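Local coordinates for isochorismatase family protein (Enterococcus faecalis, PDB 2A67) that is of unknown function but probably acts as a hydrolase of the isochorismatase family, at residues T117-A122 with A155-R160. Residues are numbered along the deposited sequence; the frame is centred on the assembly and turned at random.
Sequences TTIRMA and AIWAGR
Ile119 meets Trp157, and Arg120 meets Ile156, where the C-terminal end of helix 146-157 meets helix 111-125 in the alpha/beta fold of the isochorismatase family. Both helices lie against the parallel beta-sheet. The nearest CA atoms of the two segments, those of Ile119 and Trp157, are 7.9 Å apart.

The Ile119–Trp157 contact is a CH-pi interaction. Ile119 CD1 stands 3.5 Å from the centroid of the Trp157 six-membered ring, 9° off the ring normal. The two side chains cross at about a right angle, and the CG1-CD1 bond of Ile119 points at the ring face. Extended chi2 (168°) carries CD1 out to the indole. Both side chains also touch Met131 of strand 128-137, which joins the pair to the sheet.

Asp116, one turn before Arg120, holds the polar groups: its OD2 accepts a hydrogen bond from Trp157 NE1, which helps fix the ring, and Arg120 NE forms salt bridges with its OD1 and with Asp116 OD1 of the second subunit. Arg120 NH1 hydrogen-bonds to Thr117 OG1 and Glu112 O, both of the second subunit, so this contact borders the dimer interface.

The guanidinium also packs obliquely on Ile156, with Arg120 NH2 3.8 Å from Ile156 CD1.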
loop_
_atom_site.group_PDB
_atom_site.type_symbol
_atom_site.label_atom_id
_atom_site.label_comp_id
_atom_site.label_asym_id
_atom_site.label_seq_id
_atom_site.Cartn_x
_atom_site.Cartn_y
_atom_site.Cartn_z
ATOM N N THR D 117 -3.584 2.833 0.030
ATOM C CA THR D 117 -2.350 3.414 -0.478
ATOM C C THR D 117 -1.856 4.550 0.380
ATOM O O THR D 117 -0.683 4.632 0.668
ATOM C CB THR D 117 -2.545 3.940 -1.961
ATOM O OG1 THR D 117 -3.245 2.919 -2.711
ATOM C CG2 THR D 117 -1.165 4.165 -2.614
ATOM N N THR D 118 -2.726 5.469 0.750
ATOM C CA THR D 118 -2.316 6.637 1.534
ATOM C C THR D 118 -1.752 6.211 2.972
ATOM O O THR D 118 -0.812 6.807 3.463
ATOM C CB THR D 118 -3.512 7.601 1.641
ATOM O OG1 THR D 118 -3.933 7.931 0.281
ATOM C CG2 THR D 118 -3.139 8.906 2.430
ATOM N N ILE D 119 -2.299 5.143 3.533
ATOM C CA ILE D 119 -1.868 4.571 4.856
ATOM C C ILE D 119 -0.444 3.990 4.730
ATOM O O ILE D 119 0.437 4.383 5.472
ATOM C CB ILE D 119 -2.846 3.499 5.334
ATOM C CG1 ILE D 119 -4.145 4.174 5.825
ATOM C CG2 ILE D 119 -2.210 2.614 6.489
ATOM C CD1 ILE D 119 -5.265 3.126 6.036
ATOM N N ARG D 120 -0.219 3.144 3.723
ATOM C CA ARG D 120 1.117 2.557 3.442
ATOM C C ARG D 120 2.123 3.629 3.112
ATOM O O ARG D 120 3.241 3.595 3.629
ATOM C CB ARG D 120 1.058 1.506 2.321
ATOM C CG ARG D 120 0.051 0.397 2.676
ATOM C CD ARG D 120 0.367 -0.905 2.000
ATOM N NE ARG D 120 -0.874 -1.707 1.873
ATOM C CZ ARG D 120 -0.936 -3.036 1.966
ATOM N NH1 ARG D 120 0.164 -3.777 2.200
ATOM N NH2 ARG D 120 -2.116 -3.642 1.813
HETATM N N MSE D 121 1.708 4.617 2.321
HETATM C CA MSE D 121 2.588 5.762 2.042
HETATM C C MSE D 121 2.925 6.621 3.297
HETATM O O MSE D 121 4.072 6.973 3.512
HETATM C CB MSE D 121 1.968 6.626 0.919
HETATM C CG MSE D 121 2.878 7.701 0.417
HETATM SE SE MSE D 121 4.405 7.041 -0.720
HETATM C CE MSE D 121 3.842 5.640 -1.148
ATOM N N ALA D 122 1.904 7.029 4.031
ATOM C CA ALA D 122 2.075 7.886 5.164
ATOM C C ALA D 122 2.983 7.138 6.155
ATOM O O ALA D 122 3.884 7.741 6.673
ATOM C CB ALA D 122 0.729 8.154 5.800
ATOM N N ALA D 155 -7.465 -5.578 8.687
ATOM C CA ALA D 155 -6.591 -6.523 9.421
ATOM C C ALA D 155 -5.120 -6.365 9.043
ATOM O O ALA D 155 -4.224 -6.534 9.887
ATOM C CB ALA D 155 -7.033 -7.973 9.211
ATOM N N ILE D 156 -4.847 -6.055 7.775
ATOM C CA ILE D 156 -3.454 -5.766 7.386
ATOM C C ILE D 156 -2.924 -4.480 8.072
ATOM O O ILE D 156 -1.789 -4.426 8.520
ATOM C CB ILE D 156 -3.330 -5.564 5.870
ATOM C CG1 ILE D 156 -3.687 -6.863 5.101
ATOM C CG2 ILE D 156 -1.895 -5.086 5.504
ATOM C CD1 ILE D 156 -3.820 -6.597 3.590
ATOM N N TRP D 157 -3.736 -3.435 8.120
ATOM C CA TRP D 157 -3.287 -2.167 8.661
ATOM C C TRP D 157 -3.043 -2.222 10.193
ATOM O O TRP D 157 -2.104 -1.607 10.673
ATOM C CB TRP D 157 -4.315 -1.084 8.406
ATOM C CG TRP D 157 -4.724 -0.937 6.915
ATOM C CD1 TRP D 157 -3.979 -1.234 5.769
ATOM C CD2 TRP D 157 -5.939 -0.374 6.471
ATOM N NE1 TRP D 157 -4.738 -0.930 4.631
ATOM C CE2 TRP D 157 -5.915 -0.356 5.037
ATOM C CE3 TRP D 157 -7.070 0.120 7.147
ATOM C CZ2 TRP D 157 -7.000 0.092 4.265
ATOM C CZ3 TRP D 157 -8.154 0.598 6.388
ATOM C CH2 TRP D 157 -8.095 0.582 4.911
ATOM N N ALA D 158 -3.872 -2.950 10.910
ATOM C CA ALA D 158 -3.817 -2.949 12.399
ATOM C C ALA D 158 -2.441 -3.346 12.858
ATOM O O ALA D 158 -1.953 -4.438 12.523
ATOM C CB ALA D 158 -4.854 -3.894 12.964
ATOM N N GLY D 159 -1.777 -2.442 13.573
ATOM C CA GLY D 159 -0.494 -2.793 14.172
ATOM C C GLY D 159 0.675 -2.591 13.220
ATOM O O GLY D 159 1.700 -1.992 13.577
ATOM N N ARG D 160 0.547 -2.995 11.953
ATOM C CA ARG D 160 1.718 -2.801 11.110
ATOM C C ARG D 160 1.851 -1.435 10.479
ATOM O O ARG D 160 2.979 -0.923 10.342
ATOM C CB ARG D 160 1.905 -3.962 10.158
ATOM C CG ARG D 160 0.956 -4.018 9.121
ATOM C CD ARG D 160 1.518 -4.780 7.938
ATOM N NE ARG D 160 1.940 -6.144 8.254
ATOM C CZ ARG D 160 1.228 -7.110 8.818
ATOM N NH1 ARG D 160 -0.036 -6.948 9.240
ATOM N NH2 ARG D 160 1.824 -8.286 8.959
#